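Local coordinates for glutaconate CoA-transferase subunit A (Acidaminococcus fermentans, PDB 1POI), which catalyses the transfer of coenzyme A from acetyl-CoA to glutaconate and (R)-2-hydroxyglutarate, a step in the fermentation of glutamate through the hydroxyglutarate pathway, at residues V238-G243 with K285-Y290; K2-T5 with A11-V14; V66-N71 with D144-D149. One frame throughout, in Å; residues are numbered along the deposited sequence.

Contact 1. Residues V238-G243 with K285-Y290; sequences VLAPYG and KDHDEY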
loop_
_atom_site.group_PDB
_atom_site.type_symbol
_atom_site.label_atom_id
_atom_site.label_comp_id
_atom_site.label_asym_id
_atom_site.label_seq_id
_atom_site.Cartn_x
_atom_site.Cartn_y
_atom_site.Cartn_z
ATOM N N VAL A 238 17.498 -15.452 11.616
ATOM C CA VAL A 238 18.361 -14.587 12.430
ATOM C C VAL A 238 18.156 -13.085 12.147
ATOM O O VAL A 238 18.260 -12.639 11.002
ATOM C CB VAL A 238 19.870 -14.921 12.180
ATOM C CG1 VAL A 238 20.742 -14.150 13.137
ATOM C CG2 VAL A 238 20.128 -16.417 12.294
ATOM N N LEU A 239 17.887 -12.305 13.187
ATOM C CA LEU A 239 17.695 -10.854 13.020
ATOM C C LEU A 239 19.054 -10.191 12.821
ATOM O O LEU A 239 19.878 -10.211 13.713
ATOM C CB LEU A 239 17.000 -10.257 14.250
ATOM C CG LEU A 239 16.517 -8.799 14.166
ATOM C CD1 LEU A 239 15.807 -8.533 12.851
ATOM C CD2 LEU A 239 15.577 -8.464 15.329
ATOM N N ALA A 240 19.316 -9.674 11.634
ATOM C CA ALA A 240 20.581 -9.019 11.351
ATOM C C ALA A 240 20.437 -7.762 10.486
ATOM O O ALA A 240 20.545 -7.838 9.251
ATOM C CB ALA A 240 21.519 -9.965 10.710
ATOM N N PRO A 241 20.163 -6.597 11.128
ATOM C CA PRO A 241 19.995 -5.284 10.499
ATOM C C PRO A 241 21.220 -4.900 9.697
ATOM O O PRO A 241 22.325 -4.919 10.218
ATOM C CB PRO A 241 19.816 -4.367 11.689
ATOM C CG PRO A 241 19.024 -5.219 12.619
ATOM C CD PRO A 241 19.758 -6.536 12.544
ATOM N N TYR A 242 21.002 -4.489 8.448
ATOM C CA TYR A 242 22.064 -4.125 7.514
ATOM C C TYR A 242 22.989 -5.305 7.305
ATOM O O TYR A 242 24.152 -5.125 6.926
ATOM C CB TYR A 242 22.880 -2.908 7.985
ATOM C CG TYR A 242 22.075 -1.654 8.162
ATOM C CD1 TYR A 242 21.408 -1.424 9.358
ATOM C CD2 TYR A 242 21.942 -0.711 7.127
ATOM C CE1 TYR A 242 20.612 -0.295 9.549
ATOM C CE2 TYR A 242 21.133 0.443 7.309
ATOM C CZ TYR A 242 20.473 0.626 8.539
ATOM O OH TYR A 242 19.637 1.694 8.798
ATOM N N GLY A 243 22.459 -6.509 7.527
ATOM C CA GLY A 243 23.237 -7.719 7.349
ATOM C C GLY A 243 23.821 -7.910 5.962
ATOM O O GLY A 243 24.641 -8.809 5.757
ATOM N N LYS A 285 33.172 -9.426 18.282
ATOM C CA LYS A 285 32.384 -10.480 18.927
ATOM C C LYS A 285 31.087 -10.872 18.231
ATOM O O LYS A 285 30.646 -12.015 18.327
ATOM C CB LYS A 285 32.049 -10.082 20.364
ATOM C CG LYS A 285 31.300 -11.151 21.139
ATOM C CD LYS A 285 30.705 -10.618 22.438
ATOM C CE LYS A 285 29.858 -11.697 23.136
ATOM N NZ LYS A 285 29.108 -11.209 24.340
ATOM N N ASP A 286 30.433 -9.910 17.601
ATOM C CA ASP A 286 29.174 -10.179 16.919
ATOM C C ASP A 286 28.807 -9.045 15.977
ATOM O O ASP A 286 29.511 -8.031 15.924
ATOM C CB ASP A 286 28.059 -10.411 17.932
ATOM C CG ASP A 286 27.911 -9.278 18.893
ATOM O OD1 ASP A 286 28.546 -8.239 18.663
ATOM O OD2 ASP A 286 27.141 -9.408 19.875
ATOM N N HIS A 287 27.691 -9.214 15.265
ATOM C CA HIS A 287 27.222 -8.237 14.286
ATOM C C HIS A 287 26.937 -6.854 14.891
ATOM O O HIS A 287 27.223 -5.826 14.274
ATOM C CB HIS A 287 25.996 -8.766 13.532
ATOM C CG HIS A 287 25.625 -7.933 12.346
ATOM N ND1 HIS A 287 26.440 -7.802 11.243
ATOM C CD2 HIS A 287 24.502 -7.225 12.071
ATOM C CE1 HIS A 287 25.833 -7.052 10.341
ATOM N NE2 HIS A 287 24.655 -6.690 10.817
ATOM N N ASP A 288 26.365 -6.821 16.085
ATOM C CA ASP A 288 26.121 -5.557 16.716
ATOM C C ASP A 288 27.428 -4.753 16.717
ATOM O O ASP A 288 27.452 -3.627 16.246
ATOM C CB ASP A 288 25.582 -5.776 18.126
ATOM C CG ASP A 288 24.080 -6.002 18.138
ATOM O OD1 ASP A 288 23.474 -6.060 17.051
ATOM O OD2 ASP A 288 23.482 -6.075 19.224
ATOM N N GLU A 289 28.530 -5.376 17.134
ATOM C CA GLU A 289 29.839 -4.734 17.164
ATOM C C GLU A 289 30.216 -4.151 15.826
ATOM O O GLU A 289 30.917 -3.135 15.751
ATOM C CB GLU A 289 30.927 -5.727 17.574
ATOM C CG GLU A 289 30.807 -6.187 18.995
ATOM C CD GLU A 289 32.137 -6.308 19.700
ATOM O OE1 GLU A 289 33.188 -6.410 19.026
ATOM O OE2 GLU A 289 32.120 -6.288 20.951
ATOM N N TYR A 290 29.818 -4.833 14.767
ATOM C CA TYR A 290 30.111 -4.372 13.420
ATOM C C TYR A 290 29.320 -3.077 13.164
ATOM O O TYR A 290 29.865 -2.081 12.678
ATOM C CB TYR A 290 29.730 -5.467 12.421
ATOM C CG TYR A 290 29.926 -5.123 10.959
ATOM C CD1 TYR A 290 31.166 -5.254 10.358
ATOM C CD2 TYR A 290 28.846 -4.730 10.154
ATOM C CE1 TYR A 290 31.339 -5.018 9.013
ATOM C CE2 TYR A 290 29.020 -4.488 8.796
ATOM C CZ TYR A 290 30.268 -4.636 8.236
ATOM O OH TYR A 290 30.458 -4.399 6.892
#

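Contact 2. Residues K2-T5 with A11-V14; sequences KVMT and AKYV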
loop_
_atom_site.group_PDB
_atom_site.type_symbol
_atom_site.label_atom_id
_atom_site.label_comp_id
_atom_site.label_asym_id
_atom_site.label_seq_id
_atom_site.Cartn_x
_atom_site.Cartn_y
_atom_site.Cartn_z
ATOM N N LYS A 2 11.901 -20.575 14.847
ATOM C CA LYS A 2 13.195 -20.856 14.263
ATOM C C LYS A 2 14.144 -19.689 14.496
ATOM O O LYS A 2 15.179 -19.568 13.828
ATOM C CB LYS A 2 13.010 -21.117 12.782
ATOM C CG LYS A 2 11.873 -22.090 12.551
ATOM C CD LYS A 2 11.852 -22.587 11.131
ATOM C CE LYS A 2 10.697 -23.532 10.935
ATOM N NZ LYS A 2 10.614 -23.918 9.516
ATOM N N VAL A 3 13.788 -18.848 15.467
ATOM C CA VAL A 3 14.566 -17.666 15.786
ATOM C C VAL A 3 15.734 -18.043 16.659
ATOM O O VAL A 3 15.544 -18.532 17.776
ATOM C CB VAL A 3 13.725 -16.611 16.507
ATOM C CG1 VAL A 3 14.566 -15.365 16.740
ATOM C CG2 VAL A 3 12.502 -16.267 15.685
ATOM N N MET A 4 16.939 -17.797 16.152
ATOM C CA MET A 4 18.147 -18.121 16.881
ATOM C C MET A 4 19.285 -17.175 16.505
ATOM O O MET A 4 19.301 -16.627 15.403
ATOM C CB MET A 4 18.513 -19.577 16.615
ATOM C CG MET A 4 19.136 -19.864 15.279
ATOM S SD MET A 4 19.220 -21.651 14.993
ATOM C CE MET A 4 19.546 -22.284 16.667
ATOM N N THR A 5 20.223 -16.971 17.425
ATOM C CA THR A 5 21.344 -16.070 17.183
ATOM C C THR A 5 22.180 -16.505 15.994
ATOM O O THR A 5 22.216 -17.676 15.660
ATOM C CB THR A 5 22.252 -15.934 18.419
ATOM O OG1 THR A 5 23.299 -16.919 18.383
ATOM C CG2 THR A 5 21.433 -16.090 19.697
ATOM N N ALA A 11 26.595 -22.426 13.692
ATOM C CA ALA A 11 27.263 -23.575 14.296
ATOM C C ALA A 11 26.489 -24.864 14.069
ATOM O O ALA A 11 27.070 -25.915 13.792
ATOM C CB ALA A 11 27.431 -23.345 15.770
ATOM N N LYS A 12 25.175 -24.774 14.237
ATOM C CA LYS A 12 24.286 -25.908 14.064
ATOM C C LYS A 12 24.108 -26.350 12.616
ATOM O O LYS A 12 24.335 -27.515 12.301
ATOM C CB LYS A 12 22.933 -25.599 14.697
ATOM C CG LYS A 12 21.954 -26.735 14.639
ATOM C CD LYS A 12 20.759 -26.453 15.546
ATOM C CE LYS A 12 19.755 -27.615 15.560
ATOM N NZ LYS A 12 18.665 -27.400 16.569
ATOM N N TYR A 13 23.769 -25.431 11.717
ATOM C CA TYR A 13 23.530 -25.806 10.319
ATOM C C TYR A 13 24.688 -25.709 9.338
ATOM O O TYR A 13 24.518 -26.099 8.180
ATOM C CB TYR A 13 22.327 -25.045 9.762
ATOM C CG TYR A 13 21.108 -25.174 10.619
ATOM C CD1 TYR A 13 20.298 -26.306 10.540
ATOM C CD2 TYR A 13 20.802 -24.216 11.566
ATOM C CE1 TYR A 13 19.208 -26.486 11.394
ATOM C CE2 TYR A 13 19.709 -24.380 12.431
ATOM C CZ TYR A 13 18.923 -25.520 12.335
ATOM O OH TYR A 13 17.850 -25.705 13.182
ATOM N N VAL A 14 25.833 -25.152 9.734
ATOM C CA VAL A 14 26.955 -25.074 8.793
ATOM C C VAL A 14 28.114 -25.853 9.386
ATOM O O VAL A 14 28.333 -25.819 10.613
ATOM C CB VAL A 14 27.371 -23.619 8.462
ATOM C CG1 VAL A 14 28.079 -23.556 7.083
ATOM C CG2 VAL A 14 26.138 -22.723 8.444
#

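Contact 3. Residues V66-N71 with D144-D149; sequences VKAYIN and DKVPDD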
loop_
_atom_site.group_PDB
_atom_site.type_symbol
_atom_site.label_atom_id
_atom_site.label_comp_id
_atom_site.label_asym_id
_atom_site.label_seq_id
_atom_site.Cartn_x
_atom_site.Cartn_y
_atom_site.Cartn_z
ATOM N N VAL A 66 38.028 -22.611 1.047
ATOM C CA VAL A 66 37.337 -23.260 -0.054
ATOM C C VAL A 66 38.161 -24.373 -0.700
ATOM O O VAL A 66 39.272 -24.137 -1.200
ATOM C CB VAL A 66 36.892 -22.197 -1.097
ATOM C CG1 VAL A 66 36.267 -22.846 -2.304
ATOM C CG2 VAL A 66 35.896 -21.229 -0.463
ATOM N N LYS A 67 37.585 -25.579 -0.700
ATOM C CA LYS A 67 38.212 -26.798 -1.229
ATOM C C LYS A 67 38.107 -26.813 -2.741
ATOM O O LYS A 67 39.077 -27.052 -3.444
ATOM C CB LYS A 67 37.508 -28.012 -0.608
ATOM C CG LYS A 67 38.210 -29.354 -0.783
ATOM C CD LYS A 67 37.491 -30.496 -0.038
ATOM C CE LYS A 67 36.174 -30.900 -0.713
ATOM N NZ LYS A 67 35.583 -32.186 -0.165
ATOM N N ALA A 68 36.913 -26.521 -3.236
ATOM C CA ALA A 68 36.647 -26.457 -4.667
ATOM C C ALA A 68 35.616 -25.348 -4.837
ATOM O O ALA A 68 34.688 -25.216 -4.017
ATOM C CB ALA A 68 36.089 -27.772 -5.157
ATOM N N TYR A 69 35.775 -24.562 -5.890
ATOM C CA TYR A 69 34.891 -23.437 -6.157
ATOM C C TYR A 69 34.393 -23.540 -7.593
ATOM O O TYR A 69 35.205 -23.690 -8.523
ATOM C CB TYR A 69 35.704 -22.158 -5.948
ATOM C CG TYR A 69 35.012 -20.862 -6.258
ATOM C CD1 TYR A 69 33.881 -20.445 -5.538
ATOM C CD2 TYR A 69 35.511 -20.026 -7.259
ATOM C CE1 TYR A 69 33.271 -19.217 -5.816
ATOM C CE2 TYR A 69 34.917 -18.813 -7.540
ATOM C CZ TYR A 69 33.803 -18.407 -6.822
ATOM O OH TYR A 69 33.251 -17.184 -7.117
ATOM N N ILE A 70 33.064 -23.539 -7.763
ATOM C CA ILE A 70 32.444 -23.653 -9.090
ATOM C C ILE A 70 32.178 -22.207 -9.515
ATOM O O ILE A 70 31.341 -21.511 -8.939
ATOM C CB ILE A 70 31.121 -24.539 -9.068
ATOM C CG1 ILE A 70 31.312 -25.827 -8.233
ATOM C CG2 ILE A 70 30.725 -24.944 -10.492
ATOM C CD1 ILE A 70 32.491 -26.695 -8.635
ATOM N N ASN A 71 32.825 -21.799 -10.589
ATOM C CA ASN A 71 32.783 -20.413 -11.005
ATOM C C ASN A 71 32.217 -19.980 -12.355
ATOM O O ASN A 71 32.428 -20.637 -13.402
ATOM C CB ASN A 71 34.216 -19.881 -10.894
ATOM C CG ASN A 71 34.296 -18.397 -11.040
ATOM O OD1 ASN A 71 33.940 -17.661 -10.113
ATOM N ND2 ASN A 71 34.742 -17.936 -12.208
ATOM N N ASP A 144 35.390 -35.157 -2.443
ATOM C CA ASP A 144 34.068 -35.378 -1.868
ATOM C C ASP A 144 33.338 -34.083 -2.233
ATOM O O ASP A 144 33.963 -33.027 -2.304
ATOM C CB ASP A 144 34.186 -35.523 -0.342
ATOM C CG ASP A 144 32.955 -36.168 0.304
ATOM O OD1 ASP A 144 32.228 -36.931 -0.368
ATOM O OD2 ASP A 144 32.730 -35.926 1.515
ATOM N N LYS A 145 32.052 -34.186 -2.551
ATOM C CA LYS A 145 31.198 -33.041 -2.914
ATOM C C LYS A 145 31.381 -32.458 -4.326
ATOM O O LYS A 145 30.746 -31.451 -4.655
ATOM C CB LYS A 145 31.268 -31.908 -1.869
ATOM C CG LYS A 145 31.055 -32.325 -0.422
ATOM C CD LYS A 145 29.642 -32.747 -0.194
ATOM C CE LYS A 145 29.432 -33.308 1.188
ATOM N NZ LYS A 145 29.218 -32.275 2.231
ATOM N N VAL A 146 32.209 -33.085 -5.163
ATOM C CA VAL A 146 32.405 -32.599 -6.538
ATOM C C VAL A 146 32.140 -33.706 -7.570
ATOM O O VAL A 146 32.671 -34.815 -7.458
ATOM C CB VAL A 146 33.832 -32.032 -6.759
ATOM C CG1 VAL A 146 34.033 -31.621 -8.214
ATOM C CG2 VAL A 146 34.062 -30.839 -5.858
ATOM N N PRO A 147 31.267 -33.437 -8.559
ATOM C CA PRO A 147 30.916 -34.389 -9.615
ATOM C C PRO A 147 32.161 -34.968 -10.248
ATOM O O PRO A 147 33.182 -34.286 -10.320
ATOM C CB PRO A 147 30.167 -33.515 -10.606
ATOM C CG PRO A 147 29.417 -32.623 -9.702
ATOM C CD PRO A 147 30.440 -32.224 -8.671
ATOM N N ASP A 148 32.082 -36.218 -10.700
ATOM C CA ASP A 148 33.228 -36.849 -11.336
ATOM C C ASP A 148 33.355 -36.307 -12.724
ATOM O O ASP A 148 34.418 -36.365 -13.303
ATOM C CB ASP A 148 33.093 -38.370 -11.392
ATOM C CG ASP A 148 33.311 -39.041 -10.039
ATOM O OD1 ASP A 148 33.617 -38.370 -9.021
ATOM O OD2 ASP A 148 33.163 -40.272 -10.000
ATOM N N ASP A 149 32.249 -35.810 -13.270
ATOM C CA ASP A 149 32.240 -35.224 -14.616
ATOM C C ASP A 149 31.707 -33.799 -14.635
ATOM O O ASP A 149 30.680 -33.506 -14.010
ATOM C CB ASP A 149 31.396 -36.059 -15.568
ATOM C CG ASP A 149 32.035 -37.373 -15.887
ATOM O OD1 ASP A 149 32.930 -37.421 -16.763
ATOM O OD2 ASP A 149 31.642 -38.366 -15.254
#

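Contact 1. Residues V238-G243 with K285-Y290
A single side-chain-to-backbone hydrogen bond, from the His-287 imidazole to the carbonyl of Pro-241, ties the start of helix 287-294 to the turn that leaves strand 236-239. His-287 NE2 stands 3.0 Å from Pro-241 O, with an N-H...O angle of 155°. The oxygen lies practically in the ring plane, at the imidazole edge, whereas NE2 sits well above the plane of the carbonyl it addresses. CG of His-287 is anti to the backbone N (chi1 -169°), which sends the ring out from the first turn of its helix toward the loop. There Ala-240 CB approaches His-287 CD2 obliquely at 4.3 Å, and Gly-243 CA lies 3.9 Å from NE2.

The acceptor belongs to a type II beta turn, Ala-240 to Gly-243, closed by Gly-243 N bonding to Ala-240 O at 2.9 Å. It follows the last strand in the order of this chain's seven-stranded parallel sheet, in a fold related to the Rossmann type. On the helix side, Asp-286 is the N-cap, and its OD1 accepts from Glu-289 N at 3.2 Å. A leucine in place of His-287 would probably leave the Pro-241 carbonyl without this donor and the turn without its polar tie to the helix. Elsewhere on the turn, Tyr-242 N bonds to Glu-212 and its ring stacks with Tyr-253, while Ile-300 of a second copy of this protein packs on Pro-241.

Contact 2. Residues K2-T5 with A11-V14
Lys-12 and Tyr-13, neighbours at the end of helix 6-13, receive the side chain of Met-4 from the segment that leads into the same helix. No hydrogen bond joins the two segments; the contact is made by side chains at the protein surface.

Lys-12 comes first. Its extended aliphatic chain runs past the Tyr-13 ring and brings CD to 4.5 Å from the methyl CE of Met-4, a loose approach at the margin. The same lysine packs against its neighbour: Lys-12 CG sits 3.9 Å above the plane of the Tyr-13 ring, over its centre, so that this methylene group covers one face of the aromatic.

Tyr-13 follows and makes the closer contact. Met-4 SD is 3.8 Å from Tyr-13 CE2 and 5.2 Å from the ring centroid. The direction to the sulfur is 89° off the ring normal, which makes this a Met-aromatic contact at the ring edge. Met-4 reaches it with CG set between its backbone N and carbonyl carbon (chi1 76°), and a bend at the thioether then carries CE toward Lys-12. The tyrosine thus meets a lysine methylene over a face and sulfur at an edge.

Thr-5, the N-cap residue, holds the start of the helix through OG1 and Asp-8 N. Beyond the two segments, the Met-4 and Tyr-13 side chains both touch Ala-236 on strand 236-239, Tyr-13 also rests on Ile-208 of strand 206-211, and the Met-4 backbone bonds to Val-237, so this helix lies against the last two strands of the parallel sheet.

Contact 3. Residues V66-N71 with D144-D149
Lys-67 sends CG anti to its backbone N (chi1 -167°) and bends at chi3 (72°), which brings its ammonium group to the carbonyl of Asp-144, while Val-146, with CG1 anti to the backbone N (chi1 176°), has CG2 beside that N, where it meets Ala-68 CB. The contact joins strand 66-71, an inner strand of the Rossmann-like parallel sheet, to the loop between helix 137-141 and strand 152-156. Ala-68 and Val-146 supply its buried apolar part, with CB of Ala-68 3.7 Å from CG2 of Val-146. Thr-47 of the adjoining strand 46-49 also touches Ala-68, and Arg-140 packs on Val-146, which places the valine between sheet and helix.

Toward the exposed end the contact becomes polar. The Asp-144 carboxylate does not pair directly with the lysine: OD2 is 5.0 Å from Lys-67 NZ, although its charge would probably still favour the ammonium electrostatically. Lys-145 directs its own charge elsewhere, into a salt bridge with Asp-173. The hydrogen bond across the contact is made to the main chain instead: Lys-67 NZ donates to Asp-144 O at 2.8 Å, approaching from above the carbonyl plane.

Along the chain the contacts come in series: contact 2 closes within the first residues, contact 3 spans the middle of the family region, and contact 1 comes last. Contacts 1 and 2 are neighbours, their centres 14 Å apart, and they touch where Val-238 CG2 packs 3.2 Å from Met-4 O. The N-terminal segment and its helix thus meet strand 236-239 beside the turn of contact 1. Contact 3 lies on the opposite side of the chain's centre from contact 1, 31 Å away between centres, yet both reach the same parallel sheet. That sheet therefore connects the two regions, with contact 1 at strand 236-239, outermost within this chain, and contact 3 at inner strand 66-71.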